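Local coordinates for protein CS1 fimbrial subunit A (Escherichia coli, PDB 4HJI) that serves as the major pilin subunit of CS1 fimbriae, the polar filaments that let enterotoxigenic strains colonize the epithelium of host organs, at residues Thr24-Pro36 / Ile55-Val68. Numbering follows the deposited sequence.
Sequences TVDLLQSDGSALP and INTVVHTNDSDKGV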
ATOM      1  N   THR A  24     -16.314   1.569   9.286  1.00 28.76           N
ATOM      2  CA  THR A  24     -16.021   2.488  10.400  1.00 28.36           C
ATOM      3  C   THR A  24     -14.802   3.381  10.112  1.00 26.01           C
ATOM      4  O   THR A  24     -14.683   4.491  10.637  1.00 26.34           O
ATOM      5  CB  THR A  24     -15.769   1.734  11.726  1.00 29.41           C
ATOM      6  OG1 THR A  24     -14.827   0.668  11.527  1.00 29.53           O
ATOM      7  CG2 THR A  24     -17.059   1.161  12.270  1.00 31.03           C
ATOM      8  N   VAL A  25     -13.905   2.876   9.278  1.00 23.58           N
ATOM      9  CA  VAL A  25     -12.671   3.573   8.930  1.00 21.73           C
ATOM     10  C   VAL A  25     -12.481   3.490   7.417  1.00 20.22           C
ATOM     11  O   VAL A  25     -13.022   2.595   6.778  1.00 20.15           O
ATOM     12  CB  VAL A  25     -11.458   2.944   9.660  1.00 21.42           C
ATOM     13  CG1 VAL A  25     -11.310   1.475   9.307  1.00 21.01           C
ATOM     14  CG2 VAL A  25     -10.186   3.680   9.333  1.00 20.69           C
ATOM     15  N   ASP A  26     -11.723   4.414   6.832  1.00 19.01           N
ATOM     16  CA  ASP A  26     -11.339   4.281   5.432  1.00 17.86           C
ATOM     17  C   ASP A  26     -10.012   4.954   5.173  1.00 16.79           C
ATOM     18  O   ASP A  26      -9.549   5.723   5.992  1.00 16.86           O
ATOM     19  CB  ASP A  26     -12.387   4.911   4.518  1.00 18.44           C
ATOM     20  CG  ASP A  26     -12.439   4.259   3.147  1.00 18.03           C
ATOM     21  OD1 ASP A  26     -11.501   3.514   2.780  1.00 17.28           O
ATOM     22  OD2 ASP A  26     -13.452   4.496   2.431  1.00 19.12           O
ATOM     23  N   LEU A  27      -9.412   4.610   4.044  1.00 15.68           N
ATOM     24  CA  LEU A  27      -8.173   5.226   3.594  1.00 15.02           C
ATOM     25  C   LEU A  27      -8.452   5.839   2.223  1.00 14.78           C
ATOM     26  O   LEU A  27      -8.759   5.126   1.256  1.00 14.40           O
ATOM     27  CB  LEU A  27      -7.055   4.205   3.494  1.00 14.46           C
ATOM     28  CG  LEU A  27      -5.663   4.765   3.187  1.00 14.18           C
ATOM     29  CD1 LEU A  27      -5.095   5.564   4.363  1.00 14.63           C
ATOM     30  CD2 LEU A  27      -4.752   3.588   2.897  1.00 13.76           C
ATOM     31  N   LEU A  28      -8.376   7.154   2.168  1.00 15.01           N
ATOM     32  CA  LEU A  28      -8.681   7.906   0.961  1.00 15.15           C
ATOM     33  C   LEU A  28      -7.435   8.670   0.506  1.00 14.94           C
ATOM     34  O   LEU A  28      -6.476   8.816   1.258  1.00 14.84           O
ATOM     35  CB  LEU A  28      -9.841   8.865   1.266  1.00 16.09           C
ATOM     36  CG  LEU A  28     -11.323   8.444   1.018  1.00 16.71           C
ATOM     37  CD1 LEU A  28     -11.768   7.220   1.779  1.00 16.69           C
ATOM     38  CD2 LEU A  28     -12.230   9.618   1.363  1.00 17.81           C
ATOM     39  N   GLN A  29      -7.445   9.169  -0.725  1.00 15.04           N
ATOM     40  CA  GLN A  29      -6.366  10.077  -1.152  1.00 15.21           C
ATOM     41  C   GLN A  29      -6.509  11.379  -0.407  1.00 15.86           C
ATOM     42  O   GLN A  29      -7.586  11.715   0.101  1.00 16.28           O
ATOM     43  CB  GLN A  29      -6.436  10.332  -2.666  1.00 15.51           C
ATOM     44  CG  GLN A  29      -6.245   9.058  -3.489  1.00 15.14           C
ATOM     45  CD  GLN A  29      -6.161   9.296  -4.982  1.00 15.68           C
ATOM     46  OE1 GLN A  29      -6.975   8.790  -5.777  1.00 16.28           O
ATOM     47  NE2 GLN A  29      -5.208  10.111  -5.373  1.00 16.12           N
ATOM     48  N   SER A  30      -5.444  12.172  -0.409  1.00 16.07           N
ATOM     49  CA  SER A  30      -5.443  13.414   0.359  1.00 16.98           C
ATOM     50  C   SER A  30      -6.431  14.462  -0.156  1.00 17.85           C
ATOM     51  O   SER A  30      -6.776  15.373   0.585  1.00 18.64           O
ATOM     52  CB  SER A  30      -4.033  14.003   0.417  1.00 17.21           C
ATOM     53  OG  SER A  30      -3.565  14.247  -0.893  1.00 17.35           O
ATOM     54  N   ASP A  31      -6.894  14.320  -1.401  1.00 17.85           N
ATOM     55  CA  ASP A  31      -7.929  15.198  -1.952  1.00 18.86           C
ATOM     56  C   ASP A  31      -9.349  14.672  -1.729  1.00 19.00           C
ATOM     57  O   ASP A  31     -10.307  15.260  -2.202  1.00 19.84           O
ATOM     58  CB  ASP A  31      -7.697  15.489  -3.451  1.00 19.13           C
ATOM     59  CG  ASP A  31      -7.834  14.258  -4.335  1.00 18.42           C
ATOM     60  OD1 ASP A  31      -8.111  13.156  -3.815  1.00 17.77           O
ATOM     61  OD2 ASP A  31      -7.649  14.407  -5.575  1.00 18.78           O
ATOM     62  N   GLY A  32      -9.481  13.563  -1.011  1.00 18.34           N
ATOM     63  CA  GLY A  32     -10.801  13.045  -0.687  1.00 18.66           C
ATOM     64  C   GLY A  32     -11.299  12.007  -1.674  1.00 18.30           C
ATOM     65  O   GLY A  32     -12.337  11.390  -1.438  1.00 18.64           O
ATOM     66  N   SER A  33     -10.545  11.784  -2.747  1.00 17.76           N
ATOM     67  CA  SER A  33     -10.883  10.746  -3.712  1.00 17.38           C
ATOM     68  C   SER A  33     -10.497   9.354  -3.233  1.00 16.41           C
ATOM     69  O   SER A  33      -9.579   9.169  -2.419  1.00 15.69           O
ATOM     70  CB  SER A  33     -10.259  11.036  -5.083  1.00 17.46           C
ATOM     71  OG  SER A  33      -8.862  10.962  -5.065  1.00 16.91           O
ATOM     72  N   ALA A  34     -11.226   8.366  -3.749  1.00 16.37           N
ATOM     73  CA  ALA A  34     -10.906   6.972  -3.476  1.00 15.72           C
ATOM     74  C   ALA A  34      -9.445   6.650  -3.795  1.00 15.06           C
ATOM     75  O   ALA A  34      -8.839   7.221  -4.691  1.00 14.97           O
ATOM     76  CB  ALA A  34     -11.811   6.041  -4.254  1.00 15.96           C
ATOM     77  N   LEU A  35      -8.901   5.718  -3.031  1.00 14.72           N
ATOM     78  CA  LEU A  35      -7.573   5.241  -3.282  1.00 14.33           C
ATOM     79  C   LEU A  35      -7.521   4.642  -4.698  1.00 14.37           C
ATOM     80  O   LEU A  35      -8.507   4.032  -5.154  1.00 14.76           O
ATOM     81  CB  LEU A  35      -7.219   4.193  -2.226  1.00 14.13           C
ATOM     82  CG  LEU A  35      -5.773   3.997  -1.937  1.00 13.82           C
ATOM     83  CD1 LEU A  35      -5.119   5.259  -1.377  1.00 14.04           C
ATOM     84  CD2 LEU A  35      -5.640   2.862  -0.923  1.00 13.68           C
ATOM     85  N   PRO A  36      -6.414   4.843  -5.429  1.00 14.27           N
ATOM     86  CA  PRO A  36      -6.339   4.169  -6.736  1.00 14.34           C
ATOM     87  C   PRO A  36      -6.436   2.655  -6.599  1.00 13.97           C
ATOM     88  O   PRO A  36      -5.943   2.095  -5.629  1.00 13.88           O
ATOM     89  CB  PRO A  36      -4.972   4.567  -7.281  1.00 14.36           C
ATOM     90  CG  PRO A  36      -4.557   5.740  -6.460  1.00 14.57           C
ATOM     91  CD  PRO A  36      -5.201   5.621  -5.131  1.00 14.35           C
ATOM     92  N   ILE A  55       1.738   7.583  -2.638  1.00 15.59           N
ATOM     93  CA  ILE A  55       0.351   8.040  -2.667  1.00 15.36           C
ATOM     94  C   ILE A  55       0.127   8.816  -1.361  1.00 15.37           C
ATOM     95  O   ILE A  55       0.326   8.267  -0.264  1.00 15.10           O
ATOM     96  CB  ILE A  55      -0.645   6.856  -2.746  1.00 14.97           C
ATOM     97  CG1 ILE A  55      -0.386   5.974  -3.981  1.00 14.96           C
ATOM     98  CG2 ILE A  55      -2.086   7.337  -2.763  1.00 15.09           C
ATOM     99  CD1 ILE A  55      -1.209   4.719  -4.068  1.00 14.67           C
ATOM    100  N   ASN A  56      -0.233  10.091  -1.480  1.00 15.45           N
ATOM    101  CA  ASN A  56      -0.651  10.906  -0.354  1.00 15.74           C
ATOM    102  C   ASN A  56      -2.070  10.513   0.044  1.00 15.26           C
ATOM    103  O   ASN A  56      -2.974  10.537  -0.789  1.00 15.21           O
ATOM    104  CB  ASN A  56      -0.562  12.394  -0.726  1.00 16.73           C
ATOM    105  CG  ASN A  56       0.853  12.810  -1.071  1.00 17.32           C
ATOM    106  OD1 ASN A  56       1.167  13.179  -2.221  1.00 17.90           O
ATOM    107  ND2 ASN A  56       1.724  12.753  -0.089  1.00 17.51           N
ATOM    108  N   THR A  57      -2.258  10.137   1.309  1.00 15.04           N
ATOM    109  CA  THR A  57      -3.535   9.603   1.782  1.00 14.73           C
ATOM    110  C   THR A  57      -3.974  10.269   3.076  1.00 15.31           C
ATOM    111  O   THR A  57      -3.197  10.964   3.724  1.00 15.72           O
ATOM    112  CB  THR A  57      -3.433   8.097   2.074  1.00 14.14           C
ATOM    113  OG1 THR A  57      -2.582   7.897   3.216  1.00 14.29           O
ATOM    114  CG2 THR A  57      -2.845   7.365   0.904  1.00 13.63           C
ATOM    115  N   VAL A  58      -5.227  10.044   3.448  1.00 15.37           N
ATOM    116  CA  VAL A  58      -5.734  10.411   4.757  1.00 15.99           C
ATOM    117  C   VAL A  58      -6.605   9.284   5.286  1.00 15.87           C
ATOM    118  O   VAL A  58      -7.253   8.590   4.514  1.00 15.42           O
ATOM    119  CB  VAL A  58      -6.552  11.722   4.756  1.00 16.83           C
ATOM    120  CG1 VAL A  58      -5.643  12.910   4.489  1.00 17.25           C
ATOM    121  CG2 VAL A  58      -7.717  11.664   3.763  1.00 16.78           C
ATOM    122  N   VAL A  59      -6.591   9.110   6.609  1.00 16.34           N
ATOM    123  CA  VAL A  59      -7.429   8.144   7.270  1.00 16.55           C
ATOM    124  C   VAL A  59      -8.709   8.830   7.734  1.00 17.57           C
ATOM    125  O   VAL A  59      -8.657   9.883   8.370  1.00 18.15           O
ATOM    126  CB  VAL A  59      -6.695   7.501   8.469  1.00 16.72           C
ATOM    127  CG1 VAL A  59      -7.636   6.580   9.224  1.00 17.11           C
ATOM    128  CG2 VAL A  59      -5.476   6.750   7.971  1.00 15.96           C
ATOM    129  N   HIS A  60      -9.858   8.232   7.387  1.00 17.95           N
ATOM    130  CA  HIS A  60     -11.155   8.660   7.891  1.00 19.33           C
ATOM    131  C   HIS A  60     -11.629   7.704   8.961  1.00 20.06           C
ATOM    132  O   HIS A  60     -11.519   6.502   8.793  1.00 19.86           O
ATOM    133  CB  HIS A  60     -12.199   8.625   6.806  1.00 19.48           C
ATOM    134  CG  HIS A  60     -12.100   9.743   5.840  1.00 19.61           C
ATOM    135  ND1 HIS A  60     -13.197  10.489   5.470  1.00 20.59           N
ATOM    136  CD2 HIS A  60     -11.054  10.221   5.128  1.00 19.10           C
ATOM    137  CE1 HIS A  60     -12.822  11.407   4.598  1.00 20.52           C
ATOM    138  NE2 HIS A  60     -11.532  11.258   4.364  1.00 19.65           N
ATOM    139  N   THR A  61     -12.143   8.233  10.059  1.00 21.39           N
ATOM    140  CA  THR A  61     -12.674   7.374  11.100  1.00 22.31           C
ATOM    141  C   THR A  61     -13.935   7.954  11.696  1.00 23.97           C
ATOM    142  O   THR A  61     -14.154   9.164  11.623  1.00 24.46           O
ATOM    143  CB  THR A  61     -11.619   7.147  12.204  1.00 22.39           C
ATOM    144  OG1 THR A  61     -12.116   6.229  13.190  1.00 23.03           O
ATOM    145  CG2 THR A  61     -11.207   8.477  12.879  1.00 23.08           C
ATOM    146  N   ASN A  62     -14.738   7.080  12.304  1.00 25.12           N
ATOM    147  CA  ASN A  62     -15.879   7.501  13.113  1.00 27.02           C
ATOM    148  C   ASN A  62     -15.573   7.590  14.608  1.00 28.16           C
ATOM    149  O   ASN A  62     -16.481   7.832  15.396  1.00 29.52           O
ATOM    150  CB  ASN A  62     -17.089   6.583  12.879  1.00 27.72           C
ATOM    151  CG  ASN A  62     -16.941   5.221  13.529  1.00 27.95           C
ATOM    152  OD1 ASN A  62     -15.964   4.940  14.242  1.00 27.69           O
ATOM    153  ND2 ASN A  62     -17.918   4.356  13.282  1.00 28.58           N
ATOM    154  N   ASP A  63     -14.309   7.384  14.985  1.00 27.72           N
ATOM    155  CA  ASP A  63     -13.869   7.572  16.366  1.00 28.91           C
ATOM    156  C   ASP A  63     -12.421   8.042  16.422  1.00 28.44           C
ATOM    157  O   ASP A  63     -11.474   7.260  16.251  1.00 27.43           O
ATOM    158  CB  ASP A  63     -14.055   6.304  17.196  1.00 29.53           C
ATOM    159  CG  ASP A  63     -13.857   6.544  18.697  1.00 30.90           C
ATOM    160  OD1 ASP A  63     -13.384   7.633  19.103  1.00 31.29           O
ATOM    161  OD2 ASP A  63     -14.181   5.635  19.486  1.00 31.86           O
ATOM    162  N   SER A  64     -12.275   9.334  16.698  1.00 29.38           N
ATOM    163  CA  SER A  64     -10.983   9.998  16.739  1.00 29.33           C
ATOM    164  C   SER A  64     -10.146   9.644  17.978  1.00 30.04           C
ATOM    165  O   SER A  64      -8.965   9.992  18.044  1.00 29.77           O
ATOM    166  CB  SER A  64     -11.189  11.512  16.670  1.00 30.30           C
ATOM    167  OG  SER A  64      -9.995  12.194  17.000  1.00 30.89           O
ATOM    168  N   ASP A  65     -10.761   8.975  18.954  1.00 31.03           N
ATOM    169  CA  ASP A  65     -10.043   8.473  20.127  1.00 31.92           C
ATOM    170  C   ASP A  65      -9.299   7.183  19.823  1.00 30.93           C
ATOM    171  O   ASP A  65      -8.352   6.830  20.531  1.00 31.37           O
ATOM    172  CB  ASP A  65     -11.007   8.221  21.291  1.00 33.68           C
ATOM    173  CG  ASP A  65     -11.341   9.482  22.066  1.00 35.25           C
ATOM    174  OD1 ASP A  65     -10.879  10.581  21.685  1.00 35.23           O
ATOM    175  OD2 ASP A  65     -12.068   9.367  23.075  1.00 36.99           O
ATOM    176  N   LYS A  66      -9.756   6.472  18.799  1.00 29.73           N
ATOM    177  CA  LYS A  66      -9.131   5.225  18.365  1.00 28.74           C
ATOM    178  C   LYS A  66      -8.090   5.472  17.273  1.00 27.03           C
ATOM    179  O   LYS A  66      -8.200   6.413  16.466  1.00 26.72           O
ATOM    180  CB  LYS A  66     -10.188   4.234  17.846  1.00 28.81           C
ATOM    181  CG  LYS A  66     -10.718   3.248  18.877  1.00 30.21           C
ATOM    182  CD  LYS A  66     -11.337   3.943  20.062  1.00 32.00           C
ATOM    183  CE  LYS A  66     -11.777   2.959  21.132  1.00 33.54           C
ATOM    184  NZ  LYS A  66     -12.170   3.687  22.363  1.00 35.35           N
ATOM    185  N   GLY A  67      -7.081   4.608  17.256  1.00 26.15           N
ATOM    186  CA  GLY A  67      -6.109   4.568  16.182  1.00 24.56           C
ATOM    187  C   GLY A  67      -6.569   3.608  15.105  1.00 23.30           C
ATOM    188  O   GLY A  67      -7.764   3.267  15.020  1.00 23.60           O
ATOM    189  N   VAL A  68      -5.641   3.181  14.264  1.00 21.94           N
ATOM    190  CA  VAL A  68      -5.961   2.182  13.245  1.00 20.92           C
ATOM    191  C   VAL A  68      -4.892   1.112  13.202  1.00 20.47           C
ATOM    192  O   VAL A  68      -3.722   1.380  13.472  1.00 20.54           O
ATOM    193  CB  VAL A  68      -6.169   2.778  11.834  1.00 20.13           C
ATOM    194  CG1 VAL A  68      -7.352   3.729  11.865  1.00 20.56           C
ATOM    195  CG2 VAL A  68      -4.907   3.450  11.305  1.00 19.58           C
TER
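L28 lays its CD2 methyl over one face of the H60 imidazole, a CH-pi contact 3.9 Å from the ring centroid and displaced toward NE2 (3.5 Å from CD2). V58 CG2 meets the same ring at its edge. The other face of the ribbon is aliphatic: V25 CG2 packs against V59 CG1 (3.9 Å) and V68 CG1 (3.8 Å) in a triangle of methyls. With CG anti to the backbone N (chi1 -173°), L27 sends CD1 to V59 CG2 at 3.8 Å and against T57 OG1, which hydrogen-bonds the Q125 carbonyl. Antiparallel backbone pairing sets this alternation. D26 and H60 exchange two hydrogen bonds, as do L28 and V58, where L28 N to V58 O (3.0 Å) is nearly straight at 171°. In the type I turn Q29-G32, S30 N reaches N56 O from above the carbonyl plane; the chain then returns and L35 CD1 rests against I55 CG2 and T57 CG2. Strand 25-29 borders strand 49-61, which pairs on its other side with strand 119-131 in the immunoglobulin-like beta fold of chaperone-usher pilins; beneath the aliphatic face, F94 of strand 87-94 touches L27, T57 and V59, and L154 of strand 144-156 touches L27.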